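PDB 3AII: glutamate--tRNA ligase from Methanothermobacter thermautotrophicus, which probably activates glutamate with ATP and transfers it to the acceptor end of tRNA(Glu) and, being non-discriminating, to tRNA(Gln) as well. Local coordinates for residues V98-P103 and I132-D137; L155-V160 and I363-I368. All coordinates share one frame; numbering follows the deposited sequence.

Contacts 1 and 2 show how one catalytic domain uses different chemistry at different depths. Contact 1 is buried and joins neighbouring parallel strands, 98-101 and 130-135, through backbone hydrogen bonds, with an arginine cluster beside I132 on one face and F101 with L133 on the other. Contact 2 is only partly buried and sequence-distant. It brings the end of helix 147-158 against the start of helix 365-375, and the two segments meet by apolar and CH-pi packing. Helix 147-158 connects them: L155 packs on both F101 and L133, so that face of the sheet in contact 1 rests on the helix whose last turn forms contact 2.

Contact 1 of 2, residues V98-P103 and I132-D137; sequences VLRFAP and ILRIED
The guanidinium of R100 is overlapped on one face by NH1 of R134, which lies 3.5 Å from R100 NH2, and the two planes stand 81° apart. The two arginines share a counter-ion: D282 of helix 274-284 forms salt bridges with R100 NH2 through OD2 and with R134 NH2 through OD1. The R134 chain runs straight from the backbone and then bends at chi3 (70°), which turns the NE and NH1 edge to E136. Both nitrogens donate to one oxygen in the guanidinium plane: R134 NE, 2.8 Å from E136 OE2, meets its anti lone pair, and R134 NH1 comes nearly along the C-O direction. E136 OE2 also touches CB of A102 at 3.3 Å. Without the carboxylate, as with an alanine at E136, R134 NE and NH1 would probably lose their shared acceptor and a gap would open beside the A102 methyl. Beside R100, I132 CD1 packs 3.7 Å from V98 CG1.

On the other face F101 and L133 lie side by side, with F101 CD2 3.8 Å from L133 CD1, while CD of P103 sits over one face of the phenyl ring and also meets L133 CD1. The backbone ladder between these faces is parallel: I132 N bonds to L99 O, F101 N to I132 O at 2.8 Å, and R134 N to F101 O. It continues past the strand ends with E136 N to P103 O at 2.9 Å, so that P103, the first residue of the predicted 'HIGH' motif, is tied to the adjoining segment 132-137. The strands are joined through helix 111-126, a beta-alpha-beta crossover of the class I nucleotide-binding fold. The buried arginine pair is likely to depend on the carboxylates of E136 and D282 to balance its charge.

Contact 2 of 2, residues L155-V160 and I363-I368; sequences LEWLGV and IRPEAI
I363 meets W157 through its carbonyl: I363 O lies in the plane of the indole, at its edge, 3.5 Å from W157 CZ2. R364 follows at the N-cap position of helix 365-375, and its backbone N bonds to OD1 of N393 in helix 386-397.

P365 then opens the helix and carries the contact. Its CB stands over the six-membered ring of W157, 3.7 Å from the centroid and only 5° off the ring normal, a CH-pi interaction. The pyrrolidine extends across the same face, with P365 CD 3.6 Å from W157 CZ2. P365 CB also lies 3.3 Å from W157 O. With CG opposite the backbone N (chi1 178°), the indole extends from the last turn of its own helix and lies beneath P365.

One turn further on, I368 contributes a looser apolar touch, I368 CG2 to L158 CD2 at 4.2 Å, and then reaches I111 and I118 of helix 111-126. On the other side of the contact, helix 147-158 ends in a Schellman motif: G159, at positive phi, follows L158, and V160 N returns to L155 O. The next residue in helix 365-375, R369, hydrogen-bonds through NH1 to the carbonyl oxygen of L158.

Here, then, is helix-end packing within the class I catalytic domain: the Schellman-terminated end of helix 147-158 meets the start of helix 365-375, where a first-turn proline lies over a tryptophan face in a CH-pi contact.

Contact 1 of 2, residues V98-P103 and I132-D137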
ATOM      1  N   VAL A  98      -4.835  24.167  -2.255  1.00 17.86           N
ATOM      2  CA  VAL A  98      -4.856  23.138  -3.310  1.00 17.02           C
ATOM      3  C   VAL A  98      -3.660  22.213  -3.134  1.00 14.66           C
ATOM      4  O   VAL A  98      -2.509  22.671  -3.151  1.00 16.69           O
ATOM      5  CB  VAL A  98      -4.792  23.781  -4.705  1.00 14.23           C
ATOM      6  CG1 VAL A  98      -4.882  22.695  -5.806  1.00 19.08           C
ATOM      7  CG2 VAL A  98      -5.889  24.820  -4.864  1.00 18.79           C
ATOM      8  N   LEU A  99      -3.938  20.926  -2.956  1.00 14.61           N
ATOM      9  CA  LEU A  99      -2.909  19.923  -2.727  1.00 14.92           C
ATOM     10  C   LEU A  99      -2.981  18.894  -3.838  1.00 15.82           C
ATOM     11  O   LEU A  99      -3.952  18.865  -4.596  1.00 14.75           O
ATOM     12  CB  LEU A  99      -3.140  19.263  -1.372  1.00 19.33           C
ATOM     13  CG  LEU A  99      -3.163  20.255  -0.202  1.00 21.49           C
ATOM     14  CD1 LEU A  99      -4.452  20.099   0.600  1.00 22.22           C
ATOM     15  CD2 LEU A  99      -1.945  20.058   0.678  1.00 23.61           C
ATOM     16  N   ARG A 100      -1.959  18.063  -3.966  1.00 15.26           N
ATOM     17  CA  ARG A 100      -2.029  16.999  -4.961  1.00 14.82           C
ATOM     18  C   ARG A 100      -1.463  15.700  -4.414  1.00 17.37           C
ATOM     19  O   ARG A 100      -0.684  15.691  -3.440  1.00 17.59           O
ATOM     20  CB  ARG A 100      -1.319  17.406  -6.266  1.00 15.29           C
ATOM     21  CG  ARG A 100       0.203  17.137  -6.298  1.00 24.16           C
ATOM     22  CD  ARG A 100       0.999  17.943  -5.302  1.00 22.60           C
ATOM     23  NE  ARG A 100       2.299  18.332  -5.872  1.00 19.29           N
ATOM     24  CZ  ARG A 100       3.441  17.681  -5.663  1.00 18.98           C
ATOM     25  NH1 ARG A 100       3.485  16.597  -4.887  1.00 22.06           N
ATOM     26  NH2 ARG A 100       4.555  18.120  -6.240  1.00 17.19           N
ATOM     27  N   PHE A 101      -1.900  14.592  -5.010  1.00 11.09           N
ATOM     28  CA  PHE A 101      -1.328  13.277  -4.734  1.00  9.86           C
ATOM     29  C   PHE A 101      -0.850  12.826  -6.101  1.00 16.61           C
ATOM     30  O   PHE A 101      -1.640  12.803  -7.044  1.00 14.66           O
ATOM     31  CB  PHE A 101      -2.383  12.298  -4.199  1.00 15.31           C
ATOM     32  CG  PHE A 101      -1.907  10.872  -4.147  1.00 17.53           C
ATOM     33  CD1 PHE A 101      -0.762  10.534  -3.437  1.00 16.60           C
ATOM     34  CD2 PHE A 101      -2.587   9.874  -4.820  1.00 15.08           C
ATOM     35  CE1 PHE A 101      -0.306   9.217  -3.400  1.00 17.67           C
ATOM     36  CE2 PHE A 101      -2.147   8.560  -4.801  1.00 14.70           C
ATOM     37  CZ  PHE A 101      -1.000   8.228  -4.095  1.00 17.91           C
ATOM     38  N   ALA A 102       0.434  12.508  -6.223  1.00 15.22           N
ATOM     39  CA  ALA A 102       1.039  12.362  -7.559  1.00 14.81           C
ATOM     40  C   ALA A 102       1.848  11.080  -7.715  1.00 18.71           C
ATOM     41  O   ALA A 102       3.087  11.119  -7.749  1.00 19.17           O
ATOM     42  CB  ALA A 102       1.915  13.581  -7.875  1.00 16.62           C
ATOM     43  N   PRO A 103       1.158   9.937  -7.840  1.00 15.82           N
ATOM     44  CA  PRO A 103       1.851   8.652  -7.959  1.00 16.11           C
ATOM     45  C   PRO A 103       2.299   8.377  -9.383  1.00 16.24           C
ATOM     46  O   PRO A 103       1.727   8.936 -10.322  1.00 18.56           O
ATOM     47  CB  PRO A 103       0.769   7.640  -7.564  1.00 15.71           C
ATOM     48  CG  PRO A 103      -0.519   8.290  -8.023  1.00 15.67           C
ATOM     49  CD  PRO A 103      -0.309   9.789  -7.852  1.00 13.41           C
ATOM     50  N   ILE A 132      -5.880  17.320  -6.049  1.00 12.56           N
ATOM     51  CA  ILE A 132      -5.684  16.906  -7.433  1.00 14.75           C
ATOM     52  C   ILE A 132      -4.974  15.546  -7.472  1.00 14.35           C
ATOM     53  O   ILE A 132      -3.985  15.329  -6.774  1.00 16.20           O
ATOM     54  CB  ILE A 132      -4.853  17.942  -8.198  1.00 12.79           C
ATOM     55  CG1 ILE A 132      -5.594  19.288  -8.250  1.00 13.96           C
ATOM     56  CG2 ILE A 132      -4.573  17.444  -9.617  1.00 16.41           C
ATOM     57  CD1 ILE A 132      -4.729  20.454  -8.772  1.00 20.94           C
ATOM     58  N   LEU A 133      -5.516  14.612  -8.249  1.00 13.08           N
ATOM     59  CA  LEU A 133      -4.806  13.362  -8.532  1.00 12.51           C
ATOM     60  C   LEU A 133      -4.036  13.602  -9.818  1.00 14.20           C
ATOM     61  O   LEU A 133      -4.635  13.901 -10.835  1.00 14.86           O
ATOM     62  CB  LEU A 133      -5.782  12.191  -8.715  1.00 12.21           C
ATOM     63  CG  LEU A 133      -5.128  10.911  -9.253  1.00 12.60           C
ATOM     64  CD1 LEU A 133      -4.080  10.366  -8.261  1.00 13.05           C
ATOM     65  CD2 LEU A 133      -6.179   9.833  -9.526  1.00 12.99           C
ATOM     66  N   ARG A 134      -2.705  13.499  -9.774  1.00 13.48           N
ATOM     67  CA  ARG A 134      -1.910  13.697 -10.971  1.00 14.34           C
ATOM     68  C   ARG A 134      -1.096  12.439 -11.213  1.00 17.42           C
ATOM     69  O   ARG A 134      -0.191  12.115 -10.437  1.00 17.73           O
ATOM     70  CB  ARG A 134      -0.995  14.920 -10.839  1.00 13.54           C
ATOM     71  CG  ARG A 134      -0.148  15.189 -12.087  1.00 12.82           C
ATOM     72  CD  ARG A 134       0.599  16.553 -12.033  1.00 14.48           C
ATOM     73  NE  ARG A 134       1.662  16.518 -11.031  1.00 17.59           N
ATOM     74  CZ  ARG A 134       1.917  17.489 -10.151  1.00 18.89           C
ATOM     75  NH1 ARG A 134       2.917  17.346  -9.284  1.00 17.32           N
ATOM     76  NH2 ARG A 134       1.176  18.591 -10.128  1.00 18.66           N
ATOM     77  N   ILE A 135      -1.413  11.731 -12.290  1.00 13.28           N
ATOM     78  CA  ILE A 135      -0.690  10.506 -12.608  1.00 13.42           C
ATOM     79  C   ILE A 135       0.570  10.862 -13.372  1.00 15.06           C
ATOM     80  O   ILE A 135       0.515  11.434 -14.465  1.00 15.30           O
ATOM     81  CB  ILE A 135      -1.528   9.553 -13.476  1.00 15.76           C
ATOM     82  CG1 ILE A 135      -2.896   9.285 -12.844  1.00 23.82           C
ATOM     83  CG2 ILE A 135      -0.761   8.263 -13.707  1.00 17.67           C
ATOM     84  CD1 ILE A 135      -2.830   8.654 -11.507  1.00 19.46           C
ATOM     85  N   GLU A 136       1.716  10.534 -12.786  1.00 13.65           N
ATOM     86  CA  GLU A 136       2.990  11.007 -13.304  1.00 14.74           C
ATOM     87  C   GLU A 136       3.649   9.919 -14.159  1.00 18.42           C
ATOM     88  O   GLU A 136       4.512   9.161 -13.700  1.00 18.93           O
ATOM     89  CB  GLU A 136       3.863  11.511 -12.147  1.00 16.69           C
ATOM     90  CG  GLU A 136       3.216  12.738 -11.486  1.00 21.48           C
ATOM     91  CD  GLU A 136       4.153  13.580 -10.622  1.00 21.57           C
ATOM     92  OE1 GLU A 136       5.210  13.066 -10.184  1.00 23.01           O
ATOM     93  OE2 GLU A 136       3.798  14.755 -10.371  1.00 19.88           O
ATOM     94  N   ASP A 137       3.194   9.848 -15.408  1.00 16.85           N
ATOM     95  CA  ASP A 137       3.548   8.748 -16.304  1.00 13.38           C
ATOM     96  C   ASP A 137       4.449   9.196 -17.462  1.00 17.06           C
ATOM     97  O   ASP A 137       4.211   8.827 -18.610  1.00 19.78           O
ATOM     98  CB  ASP A 137       2.283   8.089 -16.848  1.00 14.53           C
ATOM     99  CG  ASP A 137       1.460   9.019 -17.717  1.00 16.46           C
ATOM    100  OD1 ASP A 137       1.574  10.253 -17.578  1.00 15.74           O
ATOM    101  OD2 ASP A 137       0.701   8.512 -18.562  1.00 19.36           O
TER
HETATM  102  O   HOH W   1       5.410  10.433  -8.909  1.00 41.50           O

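Contact 2 of 2, residues L155-V160 and I363-I368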
ATOM      1  N   LEU A 155      -7.492   4.447  -4.182  1.00 16.22           N
ATOM      2  CA  LEU A 155      -7.821   5.684  -3.476  1.00 14.43           C
ATOM      3  C   LEU A 155      -9.247   5.651  -2.928  1.00 17.34           C
ATOM      4  O   LEU A 155      -9.502   6.093  -1.810  1.00 18.10           O
ATOM      5  CB  LEU A 155      -7.671   6.880  -4.410  1.00 13.99           C
ATOM      6  CG  LEU A 155      -6.223   7.267  -4.662  1.00 14.96           C
ATOM      7  CD1 LEU A 155      -6.132   8.394  -5.692  1.00 16.48           C
ATOM      8  CD2 LEU A 155      -5.590   7.695  -3.347  1.00 15.50           C
ATOM      9  N   GLU A 156     -10.178   5.154  -3.738  1.00 16.06           N
ATOM     10  CA  GLU A 156     -11.564   5.018  -3.301  1.00 20.84           C
ATOM     11  C   GLU A 156     -11.616   4.098  -2.084  1.00 20.60           C
ATOM     12  O   GLU A 156     -12.295   4.386  -1.100  1.00 18.37           O
ATOM     13  CB  GLU A 156     -12.459   4.479  -4.435  1.00 15.62           C
ATOM     14  CG  GLU A 156     -12.701   5.472  -5.592  1.00 17.31           C
ATOM     15  CD  GLU A 156     -13.341   4.818  -6.799  1.00 32.20           C
ATOM     16  OE1 GLU A 156     -13.379   3.573  -6.850  1.00 31.09           O
ATOM     17  OE2 GLU A 156     -13.802   5.539  -7.708  1.00 24.71           O
ATOM     18  N   TRP A 157     -10.884   2.996  -2.144  1.00 14.67           N
ATOM     19  CA  TRP A 157     -10.840   2.065  -1.022  1.00 17.71           C
ATOM     20  C   TRP A 157     -10.384   2.765   0.254  1.00 20.72           C
ATOM     21  O   TRP A 157     -10.944   2.527   1.334  1.00 18.17           O
ATOM     22  CB  TRP A 157      -9.930   0.882  -1.346  1.00 17.42           C
ATOM     23  CG  TRP A 157      -9.795  -0.097  -0.217  1.00 20.07           C
ATOM     24  CD1 TRP A 157     -10.701  -1.057   0.146  1.00 22.82           C
ATOM     25  CD2 TRP A 157      -8.697  -0.217   0.699  1.00 19.92           C
ATOM     26  NE1 TRP A 157     -10.232  -1.765   1.225  1.00 21.43           N
ATOM     27  CE2 TRP A 157      -9.008  -1.271   1.587  1.00 22.10           C
ATOM     28  CE3 TRP A 157      -7.485   0.465   0.861  1.00 18.00           C
ATOM     29  CZ2 TRP A 157      -8.151  -1.663   2.620  1.00 21.07           C
ATOM     30  CZ3 TRP A 157      -6.632   0.075   1.884  1.00 18.93           C
ATOM     31  CH2 TRP A 157      -6.972  -0.986   2.753  1.00 18.47           C
ATOM     32  N   LEU A 158      -9.378   3.632   0.130  1.00 18.18           N
ATOM     33  CA  LEU A 158      -8.860   4.372   1.278  1.00 19.59           C
ATOM     34  C   LEU A 158      -9.841   5.392   1.809  1.00 20.17           C
ATOM     35  O   LEU A 158      -9.656   5.904   2.907  1.00 25.73           O
ATOM     36  CB  LEU A 158      -7.561   5.102   0.933  1.00 15.98           C
ATOM     37  CG  LEU A 158      -6.317   4.252   0.818  1.00 19.62           C
ATOM     38  CD1 LEU A 158      -5.177   5.099   0.280  1.00 24.50           C
ATOM     39  CD2 LEU A 158      -5.974   3.666   2.201  1.00 18.36           C
ATOM     40  N   GLY A 159     -10.871   5.710   1.029  1.00 17.00           N
ATOM     41  CA  GLY A 159     -11.802   6.761   1.406  1.00 18.84           C
ATOM     42  C   GLY A 159     -11.373   8.162   1.002  1.00 20.43           C
ATOM     43  O   GLY A 159     -11.902   9.159   1.494  1.00 19.26           O
ATOM     44  N   VAL A 160     -10.416   8.245   0.085  1.00 16.21           N
ATOM     45  CA  VAL A 160      -9.918   9.530  -0.371  1.00 16.42           C
ATOM     46  C   VAL A 160     -10.850  10.057  -1.460  1.00 16.17           C
ATOM     47  O   VAL A 160     -11.214   9.326  -2.377  1.00 19.57           O
ATOM     48  CB  VAL A 160      -8.473   9.388  -0.902  1.00 18.67           C
ATOM     49  CG1 VAL A 160      -8.042  10.622  -1.697  1.00 17.19           C
ATOM     50  CG2 VAL A 160      -7.504   9.125   0.262  1.00 17.53           C
ATOM     51  N   ILE A 363      -7.417  -6.373   6.441  1.00 15.22           N
ATOM     52  CA  ILE A 363      -6.975  -5.111   7.033  1.00 15.44           C
ATOM     53  C   ILE A 363      -7.906  -3.983   6.568  1.00 16.77           C
ATOM     54  O   ILE A 363      -8.126  -3.803   5.367  1.00 19.88           O
ATOM     55  CB  ILE A 363      -5.538  -4.763   6.628  1.00 20.78           C
ATOM     56  CG1 ILE A 363      -4.577  -5.908   6.982  1.00 24.46           C
ATOM     57  CG2 ILE A 363      -5.120  -3.444   7.268  1.00 21.07           C
ATOM     58  CD1 ILE A 363      -4.545  -6.261   8.446  1.00 26.41           C
ATOM     59  N   ARG A 364      -8.439  -3.213   7.512  1.00 16.06           N
ATOM     60  CA  ARG A 364      -9.402  -2.140   7.223  0.54 21.73           C
ATOM     61  C   ARG A 364      -8.729  -0.843   6.777  1.00 17.23           C
ATOM     62  O   ARG A 364      -7.690  -0.457   7.324  1.00 18.97           O
ATOM     63  CB  ARG A 364     -10.230  -1.833   8.476  0.54 20.37           C
ATOM     64  CG  ARG A 364     -11.132  -2.959   8.953  0.54 20.86           C
ATOM     65  CD  ARG A 364     -12.495  -2.902   8.278  0.54 30.70           C
ATOM     66  NE  ARG A 364     -13.473  -3.717   8.992  0.54 38.41           N
ATOM     67  CZ  ARG A 364     -14.500  -3.228   9.681  0.54 19.78           C
ATOM     68  NH1 ARG A 364     -15.333  -4.052  10.295  0.54 49.23           N
ATOM     69  NH2 ARG A 364     -14.706  -1.919   9.736  0.54 28.58           N
ATOM     70  N   PRO A 365      -9.331  -0.134   5.814  1.00 18.28           N
ATOM     71  CA  PRO A 365      -8.693   1.112   5.389  1.00 18.52           C
ATOM     72  C   PRO A 365      -8.676   2.143   6.515  1.00 19.71           C
ATOM     73  O   PRO A 365      -7.769   2.975   6.555  1.00 21.85           O
ATOM     74  CB  PRO A 365      -9.561   1.581   4.210  1.00 22.39           C
ATOM     75  CG  PRO A 365     -10.864   0.850   4.357  1.00 20.78           C
ATOM     76  CD  PRO A 365     -10.528  -0.465   5.025  1.00 18.49           C
ATOM     77  N   GLU A 366      -9.651   2.074   7.419  1.00 20.66           N
ATOM     78  CA  GLU A 366      -9.735   2.962   8.575  0.54 25.35           C
ATOM     79  C   GLU A 366      -8.506   2.828   9.473  1.00 20.30           C
ATOM     80  O   GLU A 366      -8.063   3.796  10.102  1.00 23.06           O
ATOM     81  CB  GLU A 366     -10.999   2.646   9.383  0.54 27.23           C
ATOM     82  CG  GLU A 366     -12.317   3.049   8.709  0.54 33.66           C
ATOM     83  CD  GLU A 366     -12.739   2.138   7.556  0.54 38.73           C
ATOM     84  OE1 GLU A 366     -12.360   0.943   7.531  0.54 13.11           O
ATOM     85  OE2 GLU A 366     -13.474   2.626   6.669  0.54 50.64           O
ATOM     86  N   ALA A 367      -7.981   1.601   9.556  1.00 21.47           N
ATOM     87  CA  ALA A 367      -6.780   1.335  10.350  1.00 18.20           C
ATOM     88  C   ALA A 367      -5.585   2.062   9.738  1.00 22.22           C
ATOM     89  O   ALA A 367      -4.766   2.653  10.447  1.00 22.29           O
ATOM     90  CB  ALA A 367      -6.499  -0.167  10.431  1.00 18.56           C
ATOM     91  N   ILE A 368      -5.494   2.013   8.412  1.00 18.50           N
ATOM     92  CA  ILE A 368      -4.429   2.706   7.693  1.00 21.30           C
ATOM     93  C   ILE A 368      -4.550   4.213   7.866  1.00 19.00           C
ATOM     94  O   ILE A 368      -3.556   4.904   8.134  1.00 20.50           O
ATOM     95  CB  ILE A 368      -4.463   2.358   6.196  1.00 18.08           C
ATOM     96  CG1 ILE A 368      -4.270   0.856   6.002  1.00 17.48           C
ATOM     97  CG2 ILE A 368      -3.388   3.129   5.449  1.00 20.46           C
ATOM     98  CD1 ILE A 368      -3.052   0.308   6.686  1.00 30.00           C
TER
HETATM   99  O   HOH W   2     -12.601   4.468   4.091  1.00 44.92           O